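PDB 4PI8: autolysin E from Staphylococcus aureus, which probably cleaves the glycan strands of peptidoglycan as a glycosidase, and is seen here as a catalytic mutant bound to a NAG-NAM disaccharide. Local coordinates for residues 63-68 / 215-220; 92-97 / 163-168. The protein carries 1 engineered substitution. All blocks are in the same frame, centred on the assembly; numbering follows the deposited sequence. Where two conformers were deposited one is given.

Interaction 1: residues 63-68 / 215-220; sequences VPMSES and FGIKKD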
loop_
_atom_site.group_PDB
_atom_site.type_symbol
_atom_site.label_atom_id
_atom_site.label_comp_id
_atom_site.label_asym_id
_atom_site.label_seq_id
_atom_site.Cartn_x
_atom_site.Cartn_y
_atom_site.Cartn_z
ATOM N N VAL A 63 -4.360 -10.798 -11.537
ATOM C CA VAL A 63 -5.771 -11.034 -11.732
ATOM C C VAL A 63 -6.160 -10.731 -13.190
ATOM O O VAL A 63 -5.577 -9.868 -13.856
ATOM C CB VAL A 63 -6.693 -10.274 -10.759
ATOM C CG1 VAL A 63 -6.555 -10.851 -9.368
ATOM C CG2 VAL A 63 -6.434 -8.797 -10.806
ATOM N N PRO A 64 -7.177 -11.440 -13.697
ATOM C CA PRO A 64 -7.629 -11.288 -15.061
ATOM C C PRO A 64 -8.541 -10.102 -15.214
ATOM O O PRO A 64 -9.760 -10.211 -15.187
ATOM C CB PRO A 64 -8.347 -12.631 -15.327
ATOM C CG PRO A 64 -8.945 -13.003 -14.040
ATOM C CD PRO A 64 -7.867 -12.575 -13.025
ATOM N N MET A 65 -7.923 -8.951 -15.382
ATOM C CA MET A 65 -8.606 -7.669 -15.588
ATOM C C MET A 65 -8.098 -7.053 -16.851
ATOM O O MET A 65 -6.917 -6.774 -16.973
ATOM C CB MET A 65 -8.366 -6.698 -14.392
ATOM C CG MET A 65 -9.077 -7.129 -13.130
ATOM S SD MET A 65 -10.850 -6.759 -13.080
ATOM C CE MET A 65 -10.732 -4.998 -12.792
ATOM N N SER A 66 -8.977 -6.794 -17.795
ATOM C CA SER A 66 -8.603 -6.101 -19.003
ATOM C C SER A 66 -8.417 -4.597 -18.794
ATOM O O SER A 66 -8.859 -4.045 -17.755
ATOM C CB SER A 66 -9.690 -6.256 -20.063
ATOM O OG SER A 66 -10.866 -5.585 -19.637
ATOM N N GLU A 67 -7.809 -3.898 -19.759
ATOM C CA GLU A 67 -7.662 -2.436 -19.674
ATOM C C GLU A 67 -9.015 -1.777 -19.476
ATOM O O GLU A 67 -9.153 -0.826 -18.713
ATOM C CB GLU A 67 -6.866 -1.885 -20.893
ATOM C CG GLU A 67 -6.759 -0.340 -20.974
ATOM C CD GLU A 67 -5.857 0.142 -22.098
ATOM O OE1 GLU A 67 -6.220 1.155 -22.729
ATOM O OE2 GLU A 67 -4.788 -0.468 -22.349
ATOM N N SER A 68 -10.017 -2.264 -20.178
ATOM C CA SER A 68 -11.351 -1.668 -20.067
ATOM C C SER A 68 -11.917 -1.846 -18.655
ATOM O O SER A 68 -12.461 -0.884 -18.086
ATOM C CB SER A 68 -12.324 -2.159 -21.117
ATOM O OG SER A 68 -12.563 -3.507 -20.946
ATOM N N PHE A 215 -16.350 -7.658 -10.424
ATOM C CA PHE A 215 -15.929 -8.350 -11.650
ATOM C C PHE A 215 -15.988 -9.861 -11.516
ATOM O O PHE A 215 -15.666 -10.572 -12.475
ATOM C CB PHE A 215 -14.555 -7.822 -12.065
ATOM C CG PHE A 215 -14.590 -6.384 -12.497
ATOM C CD1 PHE A 215 -15.156 -6.011 -13.718
ATOM C CD2 PHE A 215 -14.206 -5.396 -11.649
ATOM C CE1 PHE A 215 -15.202 -4.656 -14.069
ATOM C CE2 PHE A 215 -14.270 -4.046 -11.993
ATOM C CZ PHE A 215 -14.756 -3.692 -13.232
ATOM N N GLY A 216 -16.312 -10.387 -10.356
ATOM C CA GLY A 216 -16.400 -11.828 -10.173
ATOM C C GLY A 216 -15.044 -12.494 -10.150
ATOM O O GLY A 216 -14.843 -13.604 -10.693
ATOM N N ILE A 217 -14.085 -11.838 -9.520
ATOM C CA ILE A 217 -12.721 -12.368 -9.462
ATOM C C ILE A 217 -12.569 -13.379 -8.319
ATOM O O ILE A 217 -13.025 -13.173 -7.197
ATOM C CB ILE A 217 -11.707 -11.196 -9.271
ATOM C CG1 ILE A 217 -11.866 -10.083 -10.320
ATOM C CG2 ILE A 217 -10.274 -11.717 -9.300
ATOM C CD1 ILE A 217 -11.664 -10.483 -11.755
ATOM N N LYS A 218 -11.849 -14.453 -8.597
ATOM C CA LYS A 218 -11.547 -15.452 -7.569
ATOM C C LYS A 218 -10.337 -15.056 -6.721
ATOM O O LYS A 218 -9.314 -14.691 -7.267
ATOM C CB LYS A 218 -11.261 -16.800 -8.240
ATOM C CG LYS A 218 -11.504 -17.979 -7.307
ATOM C CD LYS A 218 -10.689 -19.234 -7.620
ATOM C CE LYS A 218 -10.925 -20.313 -6.553
ATOM N NZ LYS A 218 -10.719 -19.766 -5.172
ATOM N N LYS A 219 -10.457 -15.223 -5.428
ATOM C CA LYS A 219 -9.372 -14.951 -4.456
ATOM C C LYS A 219 -8.242 -15.960 -4.593
ATOM O O LYS A 219 -8.513 -17.136 -4.836
ATOM C CB LYS A 219 -9.922 -15.051 -3.039
ATOM C CG LYS A 219 -10.857 -13.930 -2.664
ATOM C CD LYS A 219 -11.219 -13.957 -1.188
ATOM C CE LYS A 219 -12.281 -15.006 -0.893
ATOM N NZ LYS A 219 -12.202 -15.525 0.508
ATOM N N ASP A 220 -6.992 -15.508 -4.411
ATOM C CA ASP A 220 -5.813 -16.352 -4.390
ATOM C C ASP A 220 -5.633 -16.810 -2.946
ATOM O O ASP A 220 -6.543 -16.725 -2.110
ATOM C CB ASP A 220 -4.571 -15.550 -4.919
ATOM C CG ASP A 220 -4.525 -15.435 -6.485
ATOM O OD1 ASP A 220 -4.400 -16.508 -7.172
ATOM O OD2 ASP A 220 -4.579 -14.268 -7.042
#
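Ile217, Met65 and Val63 carry this contact, and the side chains that meet are apolar. The two branches of Ile217 reach different partners. CG2 meets Val63, with Val63 CG1 3.8 Å from Ile217 CG2 and the two side chains crossing at about a right angle; at the end of the other branch, Ile217 CD1 lies 4.0 Å from Met65 SD. The carbonyl oxygen Pro64 O is 3.9 Å from Ile217 CD1. Pro64, the centre of an inverse gamma turn, comes only loosely near the same methyl, with Pro64 CG 4.4 Å from Ile217 CD1. Met65 is folded rather than extended: bends at chi2 (-78°) and chi3 (-75°) turn its thioether onto the Phe215 ring. Met65 CE sits over one face, 4.0 Å from the centroid of the Phe215 ring and displaced toward the rim, a CH-pi contact with CD2 and CE2. Met65 SD approaches the same ring more obliquely, 3.8 Å from Phe215 CG, which makes this a Met-aromatic contact. From helix 98-108, Val98 and Ile99 pack against Met65, while Leu73 of helix 67-74 touches the Phe215 side chain. The lead-in to helix 67-74 is thus joined to the end of helix 200-215 and the loop beyond it. With no hydrogen bond or salt bridge between the segments, their mutual hold depends on shape and dispersion, supplemented by the sulfur and methyl against the ring.

Interaction 2: residues 92-97 / 163-168; sequences EKYEVN and GAKFIR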
loop_
_atom_site.group_PDB
_atom_site.type_symbol
_atom_site.label_atom_id
_atom_site.label_comp_id
_atom_site.label_asym_id
_atom_site.label_seq_id
_atom_site.Cartn_x
_atom_site.Cartn_y
_atom_site.Cartn_z
ATOM N N GLU A 92 1.870 -6.711 -15.182
ATOM C CA GLU A 92 2.563 -7.752 -15.946
ATOM C C GLU A 92 4.068 -7.650 -15.807
ATOM O O GLU A 92 4.708 -8.679 -15.705
ATOM C CB GLU A 92 2.152 -7.702 -17.419
ATOM C CG GLU A 92 0.613 -7.878 -17.628
ATOM C CD GLU A 92 0.047 -9.116 -16.993
ATOM O OE1 GLU A 92 0.746 -10.145 -16.939
ATOM O OE2 GLU A 92 -1.133 -9.161 -16.542
ATOM N N LYS A 93 4.617 -6.447 -15.772
ATOM C CA LYS A 93 6.080 -6.345 -15.625
ATOM C C LYS A 93 6.575 -6.905 -14.323
ATOM O O LYS A 93 7.594 -7.610 -14.276
ATOM C CB LYS A 93 6.530 -4.910 -15.753
ATOM C CG LYS A 93 6.464 -4.342 -17.133
ATOM C CD LYS A 93 6.487 -2.818 -17.230
ATOM C CE LYS A 93 7.742 -2.209 -16.717
ATOM N NZ LYS A 93 8.899 -2.677 -17.524
ATOM N N TYR A 94 5.841 -6.627 -13.232
ATOM C CA TYR A 94 6.339 -6.873 -11.885
ATOM C C TYR A 94 5.596 -7.928 -11.136
ATOM O O TYR A 94 5.960 -8.221 -9.989
ATOM C CB TYR A 94 6.403 -5.573 -11.080
ATOM C CG TYR A 94 7.331 -4.568 -11.702
ATOM C CD1 TYR A 94 8.685 -4.842 -11.830
ATOM C CD2 TYR A 94 6.882 -3.354 -12.207
ATOM C CE1 TYR A 94 9.539 -3.941 -12.479
ATOM C CE2 TYR A 94 7.756 -2.484 -12.810
ATOM C CZ TYR A 94 9.052 -2.795 -12.961
ATOM O OH TYR A 94 9.970 -1.955 -13.557
ATOM N N GLU A 95 4.563 -8.542 -11.718
ATOM C CA GLU A 95 3.768 -9.566 -11.068
ATOM C C GLU A 95 3.178 -9.004 -9.759
ATOM O O GLU A 95 3.441 -9.486 -8.681
ATOM C CB GLU A 95 4.541 -10.892 -10.866
ATOM C CG GLU A 95 3.620 -12.033 -10.597
ATOM C CD GLU A 95 4.321 -13.348 -10.346
ATOM O OE1 GLU A 95 5.562 -13.279 -10.284
ATOM O OE2 GLU A 95 3.633 -14.360 -10.138
ATOM N N VAL A 96 2.322 -8.012 -9.945
ATOM C CA VAL A 96 1.664 -7.328 -8.820
ATOM C C VAL A 96 0.172 -7.269 -9.145
ATOM O O VAL A 96 -0.214 -6.742 -10.203
ATOM C CB VAL A 96 2.172 -5.931 -8.661
ATOM C CG1 VAL A 96 1.455 -5.204 -7.544
ATOM C CG2 VAL A 96 3.666 -5.900 -8.314
ATOM N N ASN A 97 -0.645 -7.799 -8.256
ATOM C CA ASN A 97 -2.136 -7.825 -8.414
ATOM C C ASN A 97 -2.671 -6.436 -8.764
ATOM O O ASN A 97 -2.469 -5.522 -7.961
ATOM C CB ASN A 97 -2.710 -8.411 -7.146
ATOM C CG ASN A 97 -4.211 -8.503 -7.127
ATOM O OD1 ASN A 97 -4.917 -7.537 -7.459
ATOM N ND2 ASN A 97 -4.736 -9.559 -6.561
ATOM N N GLY A 163 5.978 2.818 -8.538
ATOM C CA GLY A 163 5.391 2.372 -7.320
ATOM C C GLY A 163 5.308 0.869 -7.316
ATOM O O GLY A 163 5.662 0.227 -6.326
ATOM N N ALA A 164 4.817 0.244 -8.385
ATOM C CA ALA A 164 4.779 -1.189 -8.499
ATOM C C ALA A 164 6.128 -1.833 -8.356
ATOM O O ALA A 164 6.309 -2.892 -7.708
ATOM C CB ALA A 164 4.094 -1.620 -9.817
ATOM N N LYS A 165 7.115 -1.264 -9.046
ATOM C CA LYS A 165 8.464 -1.775 -8.972
ATOM C C LYS A 165 8.988 -1.782 -7.520
ATOM O O LYS A 165 9.580 -2.777 -7.065
ATOM C CB LYS A 165 9.399 -0.932 -9.839
ATOM C CG LYS A 165 10.835 -1.444 -9.864
ATOM C CD LYS A 165 11.777 -0.529 -10.689
ATOM C CE LYS A 165 13.186 -1.112 -10.638
ATOM N NZ LYS A 165 14.122 -0.184 -11.357
ATOM N N PHE A 166 8.737 -0.678 -6.824
ATOM C CA PHE A 166 9.126 -0.541 -5.411
ATOM C C PHE A 166 8.417 -1.620 -4.551
ATOM O O PHE A 166 9.060 -2.341 -3.742
ATOM C CB PHE A 166 8.788 0.812 -4.917
ATOM C CG PHE A 166 8.990 0.997 -3.413
ATOM C CD1 PHE A 166 10.235 1.321 -2.903
ATOM C CD2 PHE A 166 7.948 0.835 -2.537
ATOM C CE1 PHE A 166 10.404 1.518 -1.519
ATOM C CE2 PHE A 166 8.128 1.025 -1.181
ATOM C CZ PHE A 166 9.361 1.363 -0.692
ATOM N N ILE A 167 7.084 -1.790 -4.700
ATOM C CA ILE A 167 6.365 -2.770 -3.900
ATOM C C ILE A 167 6.893 -4.162 -4.139
ATOM O O ILE A 167 7.173 -4.929 -3.223
ATOM C CB ILE A 167 4.856 -2.627 -4.174
ATOM C CG1 ILE A 167 4.335 -1.273 -3.677
ATOM C CG2 ILE A 167 4.093 -3.792 -3.552
ATOM C CD1 ILE A 167 3.087 -0.787 -4.316
ATOM N N ARG A 168 7.098 -4.510 -5.405
ATOM C CA ARG A 168 7.653 -5.795 -5.724
ATOM C C ARG A 168 9.053 -5.976 -5.114
ATOM O O ARG A 168 9.338 -6.994 -4.477
ATOM C CB ARG A 168 7.693 -6.004 -7.267
ATOM C CG ARG A 168 8.629 -7.108 -7.795
ATOM C CD ARG A 168 8.434 -8.494 -7.225
ATOM N NE ARG A 168 7.170 -9.105 -7.556
ATOM C CZ ARG A 168 6.772 -10.262 -7.126
ATOM N NH1 ARG A 168 5.623 -10.795 -7.423
ATOM N NH2 ARG A 168 7.623 -10.940 -6.327
#
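Bends at chi2 (55°) and chi3 (66°) curl the Arg168 side chain round so that its guanidinium meets the end of helix 84-94, where Tyr94 and Glu95 present their carbonyl oxygens. Arg168 NE donates to Tyr94 O at 2.9 Å, approaching almost in line with the C=O bond, although the oxygen is tilted from the guanidinium plane. The second bond, from Arg168 NH1 to Glu95 O at 2.8 Å, is straighter at the hydrogen (162°) and has its acceptor close to that plane. Two N-H groups thus grip successive carbonyls along one edge of the guanidinium. The Glu95 carboxylate adds only a long charge pairing, Glu95 OE1 standing 3.8 Å from Arg168 NH1 and well out of the guanidinium plane, so that no N-H points at it, whereas Arg168 NH2 has a salt bridge to Glu173. Positive charge beside the carbonyl end of helix 84-94 would probably suit the helix dipole.

Tyr94 lies flat against the other helix. Lys165 CA stands 3.8 Å above its ring centre, and Lys165 CB makes a CH-pi contact over the same face; the extended lysine chain runs on past the hydroxyl, with Lys165 CD 3.7 Å from Tyr94 OH. Ala164 CB meets the ring obliquely at Tyr94 CD2. Farther in, Val96 CG2 touches Arg168 CB at 4.2 Å, and Leu101 packs on both Val96 and Ala164. Phe166, on another side of helix 156-172, touches the bound N-acetylmuramic acid. Here the arginine binds the final carbonyl of helix 84-94 and the first one beyond it, joining two helices of the lysozyme-clan glucosaminidase domain, one of which also lines the glycan pocket.

Both contacts involve the ends of helices, and helix 98-108 borders each: Ile99 packs on interaction 1 and Leu101 on interaction 2. They meet directly where Val63 CG1 lies 3.6 Å from Asn97 ND2, although the contact centres are about 16 Å apart. Interaction 1 is farther out, its centre about 19 Å from the chain centre against about 12 Å, and buries less surface, 241 against 355 Å². Each combines buried and more exposed residues. The outer contact relies on aliphatic and sulfur-ring packing, whereas the inner one adds arginine bonds to backbone carbonyls beside an aromatic-aliphatic face. Only interaction 2 has a glycan-pocket residue within its segments, Phe166, which takes no part in the contact itself.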